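Local coordinates for calcium uptake protein 2, mitochondrial (PDB 6LB7), which binds calcium through an EF-hand and probably helps to regulate calcium uptake into mitochondria, at residues Y26-L34 / F73-S83; F248-M259 / F274-T282. All blocks are in the same frame, centred on the assembly; numbering follows the deposited sequence.

Contact 1: residues Y26-L34 / F73-S83; sequences YYMTPRDFL and FRDLGDKGLIS
Thr29 and Asp78 meet through their side chains. Thr29 OG1 donates to Asp78 OD1 at 3.0 Å and lands on the anti lone pair of that oxygen. The same hydroxyl accepts from Asp32 N, and Asp32 OD2 accepts from Thr29 N. This is a capping box at the start of helix 30-38. With chi1 at 63°, OG1 sits between the backbone N and the carbonyl carbon of Thr29, within reach of both partners. A water accepts from Arg31 NH1 in the guanidinium plane and donates to Asp32 OD1. Arg31 runs extended past the Asp78 carboxylate, and the two planes are 53° apart, with no direct salt bridge. Arg31 N bonds to Gly77 O at 2.9 Å. Pro30 packs its CG on Leu76 CB at 3.8 Å. Its CB meets the edge of the Phe73 ring at CD1, also 3.8 Å away. Phe33 lies oblique to Phe73, with ring planes 42° apart, and its CB touches Ile82 CD1. Both rings also touch Leu183 of helix 173-196. Beyond the cap, Met28 and Ile82 form a single antiparallel hydrogen-bonded bridge, with Met28 N to Ile82 O at 2.9 Å. Asp32 OD1 and Asp78 OD1 are 4.6 Å apart, so the nearby Arg31 charge probably eases the repulsion between these carboxylates.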
loop_
_atom_site.group_PDB
_atom_site.type_symbol
_atom_site.label_atom_id
_atom_site.label_comp_id
_atom_site.label_asym_id
_atom_site.label_seq_id
_atom_site.Cartn_x
_atom_site.Cartn_y
_atom_site.Cartn_z
ATOM N N TYR B 26 -0.854 13.055 -30.618
ATOM C CA TYR B 26 -0.452 11.755 -31.127
ATOM C C TYR B 26 -1.340 10.664 -30.553
ATOM O O TYR B 26 -1.897 10.791 -29.454
ATOM C CB TYR B 26 1.022 11.491 -30.817
ATOM C CG TYR B 26 1.911 12.376 -31.651
ATOM C CD1 TYR B 26 2.161 13.689 -31.274
ATOM C CD2 TYR B 26 2.455 11.920 -32.846
ATOM C CE1 TYR B 26 2.950 14.516 -32.051
ATOM C CE2 TYR B 26 3.245 12.739 -33.629
ATOM C CZ TYR B 26 3.488 14.034 -33.225
ATOM O OH TYR B 26 4.271 14.852 -33.998
ATOM N N TYR B 27 -1.472 9.583 -31.320
ATOM C CA TYR B 27 -2.329 8.468 -30.952
ATOM C C TYR B 27 -1.649 7.154 -31.311
ATOM O O TYR B 27 -0.919 7.064 -32.301
ATOM C CB TYR B 27 -3.702 8.559 -31.631
ATOM C CG TYR B 27 -4.478 9.805 -31.238
ATOM C CD1 TYR B 27 -4.394 10.970 -31.995
ATOM C CD2 TYR B 27 -5.257 9.830 -30.087
ATOM C CE1 TYR B 27 -5.093 12.116 -31.627
ATOM C CE2 TYR B 27 -5.971 10.951 -29.718
ATOM C CZ TYR B 27 -5.881 12.096 -30.490
ATOM O OH TYR B 27 -6.572 13.212 -30.106
ATOM N N MET B 28 -1.878 6.143 -30.479
ATOM C CA MET B 28 -1.533 4.766 -30.785
ATOM C C MET B 28 -2.709 4.044 -31.430
ATOM O O MET B 28 -3.864 4.276 -31.078
ATOM C CB MET B 28 -1.151 4.028 -29.506
ATOM C CG MET B 28 0.144 4.432 -28.893
ATOM S SD MET B 28 0.278 3.541 -27.319
ATOM C CE MET B 28 2.049 3.599 -27.085
ATOM N N THR B 29 -2.404 3.141 -32.364
ATOM C CA THR B 29 -3.346 2.073 -32.658
ATOM C C THR B 29 -3.216 0.980 -31.606
ATOM O O THR B 29 -2.233 0.941 -30.865
ATOM C CB THR B 29 -3.074 1.462 -34.030
ATOM O OG1 THR B 29 -1.764 0.868 -34.031
ATOM C CG2 THR B 29 -3.201 2.532 -35.156
ATOM N N PRO B 30 -4.188 0.069 -31.524
ATOM C CA PRO B 30 -4.020 -1.086 -30.616
ATOM C C PRO B 30 -2.745 -1.878 -30.888
ATOM O O PRO B 30 -2.092 -2.348 -29.949
ATOM C CB PRO B 30 -5.284 -1.915 -30.873
ATOM C CG PRO B 30 -6.318 -0.859 -31.260
ATOM C CD PRO B 30 -5.551 0.161 -32.079
ATOM N N ARG B 31 -2.355 -1.999 -32.157
ATOM C CA ARG B 31 -1.082 -2.622 -32.505
ATOM C C ARG B 31 0.086 -1.875 -31.865
ATOM O O ARG B 31 0.962 -2.493 -31.236
ATOM C CB ARG B 31 -0.923 -2.669 -34.029
ATOM C CG ARG B 31 0.368 -3.345 -34.542
ATOM C CD ARG B 31 0.323 -3.472 -36.064
ATOM N NE ARG B 31 1.419 -4.257 -36.616
ATOM C CZ ARG B 31 2.643 -3.773 -36.812
ATOM N NH1 ARG B 31 2.905 -2.512 -36.497
ATOM N NH2 ARG B 31 3.602 -4.544 -37.320
ATOM N N ASP B 32 0.118 -0.542 -32.025
ATOM C CA ASP B 32 1.136 0.282 -31.373
ATOM C C ASP B 32 1.199 0.007 -29.881
ATOM O O ASP B 32 2.284 -0.103 -29.295
ATOM C CB ASP B 32 0.841 1.775 -31.555
ATOM C CG ASP B 32 0.988 2.257 -32.981
ATOM O OD1 ASP B 32 1.657 1.593 -33.800
ATOM O OD2 ASP B 32 0.444 3.350 -33.261
ATOM N N PHE B 33 0.033 0.011 -29.234
ATOM C CA PHE B 33 -0.022 -0.166 -27.791
ATOM C C PHE B 33 0.580 -1.504 -27.385
ATOM O O PHE B 33 1.421 -1.572 -26.479
ATOM C CB PHE B 33 -1.470 -0.070 -27.300
ATOM C CG PHE B 33 -1.629 -0.476 -25.872
ATOM C CD1 PHE B 33 -1.134 0.322 -24.858
ATOM C CD2 PHE B 33 -2.241 -1.667 -25.547
ATOM C CE1 PHE B 33 -1.272 -0.057 -23.540
ATOM C CE2 PHE B 33 -2.364 -2.056 -24.235
ATOM C CZ PHE B 33 -1.881 -1.256 -23.236
ATOM N N LEU B 34 0.156 -2.583 -28.047
ATOM C CA LEU B 34 0.684 -3.906 -27.724
ATOM C C LEU B 34 2.206 -3.942 -27.843
ATOM O O LEU B 34 2.885 -4.483 -26.965
ATOM C CB LEU B 34 0.057 -4.959 -28.637
ATOM C CG LEU B 34 -1.433 -5.187 -28.429
ATOM C CD1 LEU B 34 -2.006 -5.964 -29.604
ATOM C CD2 LEU B 34 -1.698 -5.898 -27.093
ATOM N N PHE B 73 -7.483 -6.444 -28.552
ATOM C CA PHE B 73 -6.487 -5.553 -29.158
ATOM C C PHE B 73 -5.844 -6.200 -30.385
ATOM O O PHE B 73 -5.599 -5.520 -31.385
ATOM C CB PHE B 73 -5.422 -5.122 -28.131
ATOM C CG PHE B 73 -5.959 -4.204 -27.051
ATOM C CD1 PHE B 73 -5.933 -2.820 -27.208
ATOM C CD2 PHE B 73 -6.543 -4.729 -25.904
ATOM C CE1 PHE B 73 -6.464 -1.979 -26.227
ATOM C CE2 PHE B 73 -7.070 -3.899 -24.919
ATOM C CZ PHE B 73 -7.035 -2.522 -25.078
ATOM N N ARG B 74 -5.563 -7.512 -30.325
ATOM C CA ARG B 74 -4.948 -8.193 -31.476
ATOM C C ARG B 74 -5.886 -8.237 -32.673
ATOM O O ARG B 74 -5.426 -8.133 -33.810
ATOM C CB ARG B 74 -4.508 -9.623 -31.097
ATOM C CG ARG B 74 -3.171 -9.652 -30.323
ATOM C CD ARG B 74 -2.844 -11.044 -29.715
ATOM N NE ARG B 74 -3.799 -11.459 -28.684
ATOM C CZ ARG B 74 -3.804 -12.650 -28.101
ATOM N NH1 ARG B 74 -2.887 -13.557 -28.433
ATOM N NH2 ARG B 74 -4.721 -12.943 -27.181
ATOM N N ASP B 75 -7.202 -8.380 -32.448
ATOM C CA ASP B 75 -8.146 -8.338 -33.564
ATOM C C ASP B 75 -8.171 -6.964 -34.230
ATOM O O ASP B 75 -8.187 -6.870 -35.461
ATOM C CB ASP B 75 -9.547 -8.730 -33.098
ATOM C CG ASP B 75 -9.631 -10.177 -32.681
ATOM O OD1 ASP B 75 -10.591 -10.538 -31.985
ATOM O OD2 ASP B 75 -8.713 -10.957 -33.013
ATOM N N LEU B 76 -8.184 -5.887 -33.441
ATOM C CA LEU B 76 -8.215 -4.546 -34.025
ATOM C C LEU B 76 -6.952 -4.228 -34.813
ATOM O O LEU B 76 -7.018 -3.599 -35.873
ATOM C CB LEU B 76 -8.406 -3.500 -32.931
ATOM C CG LEU B 76 -9.798 -3.464 -32.308
ATOM C CD1 LEU B 76 -9.778 -2.563 -31.071
ATOM C CD2 LEU B 76 -10.793 -2.970 -33.349
ATOM N N GLY B 77 -5.794 -4.598 -34.298
ATOM C CA GLY B 77 -4.570 -4.282 -35.025
ATOM C C GLY B 77 -4.396 -2.786 -35.183
ATOM O O GLY B 77 -4.425 -2.034 -34.200
ATOM N N ASP B 78 -4.232 -2.328 -36.437
ATOM C CA ASP B 78 -4.048 -0.905 -36.726
ATOM C C ASP B 78 -5.367 -0.148 -36.796
ATOM O O ASP B 78 -5.369 1.080 -36.983
ATOM C CB ASP B 78 -3.290 -0.710 -38.042
ATOM C CG ASP B 78 -1.773 -0.729 -37.860
ATOM O OD1 ASP B 78 -1.258 -0.300 -36.790
ATOM O OD2 ASP B 78 -1.088 -1.158 -38.806
ATOM N N LYS B 79 -6.472 -0.846 -36.583
ATOM C CA LYS B 79 -7.782 -0.237 -36.753
ATOM C C LYS B 79 -8.343 0.202 -35.389
ATOM O O LYS B 79 -9.296 -0.345 -34.826
ATOM C CB LYS B 79 -8.662 -1.215 -37.517
ATOM C CG LYS B 79 -9.952 -1.475 -36.993
ATOM C CD LYS B 79 -10.948 -0.593 -37.489
ATOM C CE LYS B 79 -12.081 -0.873 -37.037
ATOM N NZ LYS B 79 -12.962 -0.182 -37.673
ATOM N N GLY B 80 -7.752 1.292 -34.929
ATOM C CA GLY B 80 -8.223 1.898 -33.699
ATOM C C GLY B 80 -7.364 3.069 -33.303
ATOM O O GLY B 80 -6.381 3.418 -33.962
ATOM N N LEU B 81 -7.733 3.654 -32.177
ATOM C CA LEU B 81 -7.031 4.845 -31.754
ATOM C C LEU B 81 -7.108 4.904 -30.240
ATOM O O LEU B 81 -8.185 4.721 -29.663
ATOM C CB LEU B 81 -7.660 6.067 -32.445
ATOM C CG LEU B 81 -6.991 7.401 -32.443
ATOM C CD1 LEU B 81 -7.780 8.360 -33.141
ATOM C CD2 LEU B 81 -6.917 7.825 -31.088
ATOM N N ILE B 82 -5.948 5.207 -29.657
ATOM C CA ILE B 82 -5.751 5.212 -28.214
ATOM C C ILE B 82 -4.979 6.474 -27.865
ATOM O O ILE B 82 -3.885 6.705 -28.399
ATOM C CB ILE B 82 -4.992 3.966 -27.727
ATOM C CG1 ILE B 82 -5.749 2.674 -28.073
ATOM C CG2 ILE B 82 -4.703 4.075 -26.229
ATOM C CD1 ILE B 82 -4.926 1.390 -27.807
ATOM N N SER B 83 -5.546 7.294 -26.988
ATOM C CA SER B 83 -4.926 8.564 -26.635
ATOM C C SER B 83 -3.881 8.351 -25.549
ATOM O O SER B 83 -3.812 7.289 -24.922
ATOM C CB SER B 83 -5.978 9.558 -26.144
ATOM O OG SER B 83 -6.452 9.156 -24.865
HETATM O O HOH W 1 1.130 -0.188 -35.980
#

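Contact 2: residues F248-M259 / F274-T282; sequences FTTHLEDFAIAM and FKRAVKVAT
This contact closes a helical hairpin, in which Phe255 of helix 252-264 enters helix 271-282 as a knob. Its hole is made by Phe274, Ala277, Val278 and Ala281. The CG of Phe255 is anti to the backbone N (chi1 179°), which sends the ring across toward the second helix. The ring edge is directed at the face of Phe274 in an offset edge-to-face pair. The planes are 70° apart, and Phe255 CZ comes to 3.6 Å from Phe274 CE1. Phe255 CE2 lies 3.9 Å from Ala277 CB. Phe248, from the preceding helix 239-249, puts its CZ over the centre of the Phe255 ring, 3.8 Å above the plane. Its CE1 also touches Val278 CG2. Segments 252-259 and 274-282 run roughly antiparallel, at 141° between their directions, and their axes come within 8.4 Å. A helix-loop-helix of this kind, just ahead of helices 288-298 and 308-320, is consistent with an EF-hand-like unit paired with a second one. Alanines allow the close approach. Ala258 CB meets Ala277 CB at 3.8 Å, and Met259, bent at chi2 and chi3, presses its CE on Ala277 CB at a tight 3.3 Å. An alanine in place of Phe255 would probably open a gap in this hole and leave the Phe248 edge and the Phe274 face without their shared aromatic partner. Farther along, Ala281 packs under Asp254 CB, at 4.0 Å between the two CB atoms. Outside the two segments, Asp254 OD1 pairs in a salt bridge with a basic side chain of a neighbouring chain, which belongs to another protein. Arg276 NH2 pairs likewise with an acidic side chain of that chain.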
loop_
_atom_site.group_PDB
_atom_site.type_symbol
_atom_site.label_atom_id
_atom_site.label_comp_id
_atom_site.label_asym_id
_atom_site.label_seq_id
_atom_site.Cartn_x
_atom_site.Cartn_y
_atom_site.Cartn_z
ATOM N N PHE B 248 1.202 -13.861 -10.322
ATOM C CA PHE B 248 2.024 -13.686 -9.127
ATOM C C PHE B 248 2.832 -12.384 -9.164
ATOM O O PHE B 248 3.053 -11.759 -8.116
ATOM C CB PHE B 248 2.938 -14.911 -8.944
ATOM C CG PHE B 248 4.232 -14.613 -8.211
ATOM C CD1 PHE B 248 4.271 -14.604 -6.826
ATOM C CD2 PHE B 248 5.412 -14.368 -8.915
ATOM C CE1 PHE B 248 5.464 -14.327 -6.140
ATOM C CE2 PHE B 248 6.605 -14.102 -8.240
ATOM C CZ PHE B 248 6.623 -14.087 -6.842
ATOM N N THR B 249 3.269 -11.941 -10.342
ATOM C CA THR B 249 4.030 -10.694 -10.383
ATOM C C THR B 249 3.186 -9.476 -9.987
ATOM O O THR B 249 3.756 -8.435 -9.664
ATOM C CB THR B 249 4.635 -10.452 -11.772
ATOM O OG1 THR B 249 3.582 -10.175 -12.712
ATOM C CG2 THR B 249 5.452 -11.675 -12.233
ATOM N N THR B 250 1.852 -9.569 -9.996
ATOM C CA THR B 250 1.046 -8.425 -9.570
ATOM C C THR B 250 0.838 -8.387 -8.060
ATOM O O THR B 250 0.244 -7.428 -7.557
ATOM C CB THR B 250 -0.321 -8.387 -10.284
ATOM O OG1 THR B 250 -1.102 -9.530 -9.926
ATOM C CG2 THR B 250 -0.156 -8.356 -11.812
ATOM N N HIS B 251 1.349 -9.383 -7.329
ATOM C CA HIS B 251 1.296 -9.422 -5.871
ATOM C C HIS B 251 2.669 -9.244 -5.238
ATOM O O HIS B 251 2.947 -9.818 -4.185
ATOM C CB HIS B 251 0.671 -10.727 -5.397
ATOM C CG HIS B 251 -0.739 -10.898 -5.839
ATOM N ND1 HIS B 251 -1.805 -10.457 -5.091
ATOM C CD2 HIS B 251 -1.260 -11.410 -6.977
ATOM C CE1 HIS B 251 -2.928 -10.730 -5.731
ATOM N NE2 HIS B 251 -2.625 -11.309 -6.878
ATOM N N LEU B 252 3.537 -8.458 -5.875
ATOM C CA LEU B 252 4.913 -8.305 -5.411
ATOM C C LEU B 252 5.009 -7.550 -4.097
ATOM O O LEU B 252 6.016 -7.683 -3.390
ATOM C CB LEU B 252 5.753 -7.552 -6.435
ATOM C CG LEU B 252 6.071 -8.280 -7.733
ATOM C CD1 LEU B 252 7.124 -7.515 -8.534
ATOM C CD2 LEU B 252 6.506 -9.688 -7.425
ATOM N N GLU B 253 4.042 -6.676 -3.809
ATOM C CA GLU B 253 4.088 -5.915 -2.566
ATOM C C GLU B 253 4.094 -6.848 -1.367
ATOM O O GLU B 253 4.976 -6.767 -0.507
ATOM C CB GLU B 253 2.903 -4.946 -2.495
ATOM C CG GLU B 253 2.831 -4.147 -1.210
ATOM C CD GLU B 253 1.546 -3.330 -1.077
ATOM O OE1 GLU B 253 0.543 -3.646 -1.759
ATOM O OE2 GLU B 253 1.543 -2.368 -0.279
ATOM N N ASP B 254 3.117 -7.755 -1.306
ATOM C CA ASP B 254 3.059 -8.723 -0.226
ATOM C C ASP B 254 4.222 -9.704 -0.303
ATOM O O ASP B 254 4.736 -10.143 0.730
ATOM C CB ASP B 254 1.726 -9.467 -0.271
ATOM C CG ASP B 254 0.548 -8.575 0.108
ATOM O OD1 ASP B 254 0.792 -7.414 0.491
ATOM O OD2 ASP B 254 -0.610 -9.039 0.042
ATOM N N PHE B 255 4.663 -10.051 -1.514
ATOM C CA PHE B 255 5.782 -10.979 -1.627
ATOM C C PHE B 255 7.058 -10.373 -1.062
ATOM O O PHE B 255 7.836 -11.064 -0.392
ATOM C CB PHE B 255 5.990 -11.406 -3.083
ATOM C CG PHE B 255 7.142 -12.355 -3.261
ATOM C CD1 PHE B 255 8.374 -11.889 -3.711
ATOM C CD2 PHE B 255 7.003 -13.712 -2.944
ATOM C CE1 PHE B 255 9.451 -12.759 -3.862
ATOM C CE2 PHE B 255 8.072 -14.592 -3.102
ATOM C CZ PHE B 255 9.302 -14.108 -3.556
ATOM N N ALA B 256 7.301 -9.086 -1.325
ATOM C CA ALA B 256 8.506 -8.442 -0.801
ATOM C C ALA B 256 8.465 -8.321 0.724
ATOM O O ALA B 256 9.503 -8.447 1.391
ATOM C CB ALA B 256 8.693 -7.065 -1.437
ATOM N N ILE B 257 7.280 -8.059 1.292
ATOM C CA ILE B 257 7.140 -8.042 2.748
ATOM C C ILE B 257 7.465 -9.412 3.325
ATOM O O ILE B 257 8.145 -9.528 4.347
ATOM C CB ILE B 257 5.721 -7.590 3.153
ATOM C CG1 ILE B 257 5.528 -6.086 2.908
ATOM C CG2 ILE B 257 5.445 -7.945 4.620
ATOM C CD1 ILE B 257 4.065 -5.663 2.760
ATOM N N ALA B 258 6.970 -10.476 2.690
ATOM C CA ALA B 258 7.285 -11.813 3.168
ATOM C C ALA B 258 8.780 -12.089 3.059
ATOM O O ALA B 258 9.390 -12.608 4.002
ATOM C CB ALA B 258 6.472 -12.849 2.395
ATOM N N MET B 259 9.402 -11.692 1.938
ATOM C CA MET B 259 10.847 -11.873 1.788
ATOM C C MET B 259 11.615 -11.133 2.878
ATOM O O MET B 259 12.602 -11.654 3.411
ATOM C CB MET B 259 11.317 -11.400 0.410
ATOM C CG MET B 259 10.945 -12.344 -0.745
ATOM S SD MET B 259 11.595 -14.019 -0.485
ATOM C CE MET B 259 10.109 -14.921 -0.156
ATOM N N PHE B 274 10.138 -20.015 -0.142
ATOM C CA PHE B 274 9.616 -19.360 -1.333
ATOM C C PHE B 274 8.168 -19.751 -1.558
ATOM O O PHE B 274 7.297 -18.889 -1.731
ATOM C CB PHE B 274 10.495 -19.732 -2.529
ATOM C CG PHE B 274 10.232 -18.914 -3.769
ATOM C CD1 PHE B 274 10.916 -17.735 -3.999
ATOM C CD2 PHE B 274 9.319 -19.338 -4.706
ATOM C CE1 PHE B 274 10.681 -16.989 -5.153
ATOM C CE2 PHE B 274 9.081 -18.601 -5.864
ATOM C CZ PHE B 274 9.760 -17.438 -6.087
ATOM N N LYS B 275 7.886 -21.057 -1.479
ATOM C CA LYS B 275 6.529 -21.563 -1.658
ATOM C C LYS B 275 5.556 -20.912 -0.688
ATOM O O LYS B 275 4.464 -20.485 -1.083
ATOM C CB LYS B 275 6.511 -23.087 -1.482
ATOM C CG LYS B 275 7.034 -23.879 -2.679
ATOM C CD LYS B 275 6.888 -25.383 -2.430
ATOM C CE LYS B 275 6.956 -26.180 -3.723
ATOM N NZ LYS B 275 6.925 -27.659 -3.464
ATOM N N ARG B 276 5.934 -20.838 0.594
ATOM C CA ARG B 276 4.955 -20.282 1.532
ATOM C C ARG B 276 4.781 -18.779 1.319
ATOM O O ARG B 276 3.656 -18.257 1.307
ATOM C CB ARG B 276 5.400 -20.579 2.966
ATOM C CG ARG B 276 4.468 -20.132 4.053
ATOM C CD ARG B 276 3.635 -21.224 4.593
ATOM N NE ARG B 276 3.062 -20.908 5.740
ATOM C CZ ARG B 276 3.548 -21.160 6.819
ATOM N NH1 ARG B 276 4.623 -21.742 6.917
ATOM N NH2 ARG B 276 2.954 -20.822 7.807
ATOM N N ALA B 277 5.821 -18.033 0.968
ATOM C CA ALA B 277 5.635 -16.622 0.620
ATOM C C ALA B 277 4.755 -16.448 -0.613
ATOM O O ALA B 277 3.968 -15.492 -0.697
ATOM C CB ALA B 277 6.981 -15.978 0.373
ATOM N N VAL B 278 4.913 -17.331 -1.603
ATOM C CA VAL B 278 4.061 -17.278 -2.788
ATOM C C VAL B 278 2.611 -17.492 -2.389
ATOM O O VAL B 278 1.718 -16.739 -2.793
ATOM C CB VAL B 278 4.515 -18.312 -3.839
ATOM C CG1 VAL B 278 3.406 -18.553 -4.849
ATOM C CG2 VAL B 278 5.781 -17.842 -4.547
ATOM N N LYS B 279 2.359 -18.511 -1.563
ATOM C CA LYS B 279 0.993 -18.819 -1.144
ATOM C C LYS B 279 0.395 -17.688 -0.311
ATOM O O LYS B 279 -0.773 -17.328 -0.484
ATOM C CB LYS B 279 0.982 -20.131 -0.354
ATOM C CG LYS B 279 -0.353 -20.491 0.286
ATOM C CD LYS B 279 -1.295 -21.127 -0.724
ATOM C CE LYS B 279 -2.414 -21.896 -0.033
ATOM N NZ LYS B 279 -3.323 -22.548 -1.015
ATOM N N VAL B 280 1.176 -17.110 0.593
ATOM C CA VAL B 280 0.645 -16.012 1.398
ATOM C C VAL B 280 0.355 -14.784 0.528
ATOM O O VAL B 280 -0.683 -14.131 0.684
ATOM C CB VAL B 280 1.612 -15.713 2.557
ATOM C CG1 VAL B 280 1.199 -14.456 3.312
ATOM C CG2 VAL B 280 1.667 -16.923 3.495
ATOM N N ALA B 281 1.245 -14.428 -0.402
ATOM C CA ALA B 281 1.088 -13.241 -1.284
ATOM C C ALA B 281 -0.041 -13.466 -2.282
ATOM O O ALA B 281 -0.755 -12.560 -2.615
ATOM C CB ALA B 281 2.363 -12.991 -2.028
ATOM N N THR B 282 -0.124 -14.700 -2.708
ATOM C CA THR B 282 -1.084 -15.312 -3.626
ATOM C C THR B 282 -2.259 -16.289 -3.561
ATOM O O THR B 282 -3.181 -16.262 -4.451
ATOM C CB THR B 282 -0.215 -15.946 -4.722
ATOM O OG1 THR B 282 0.541 -14.934 -5.375
ATOM C CG2 THR B 282 -0.906 -16.812 -5.740
#

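From the N terminus, contact 1 comes first. It joins the end of strand 25-27 and the start of helix 30-38 to residues 73-83, the end of helix 72-76 and what follows, closing a loop of 38 residues. The chain then passes through the calcium site, which includes Asp109 and Glu120, and the long helix 173-196, which packs against contact 1. Contact 2 opens much later and closes a shorter span, with 14 residues between its segments, and ties helices 239-249 and 252-264 to helix 271-282. The two follow in series and neither nest nor cross. They lie on opposite sides of the chain's centre, with centres 33 Å apart and nearest atoms about 14 Å apart.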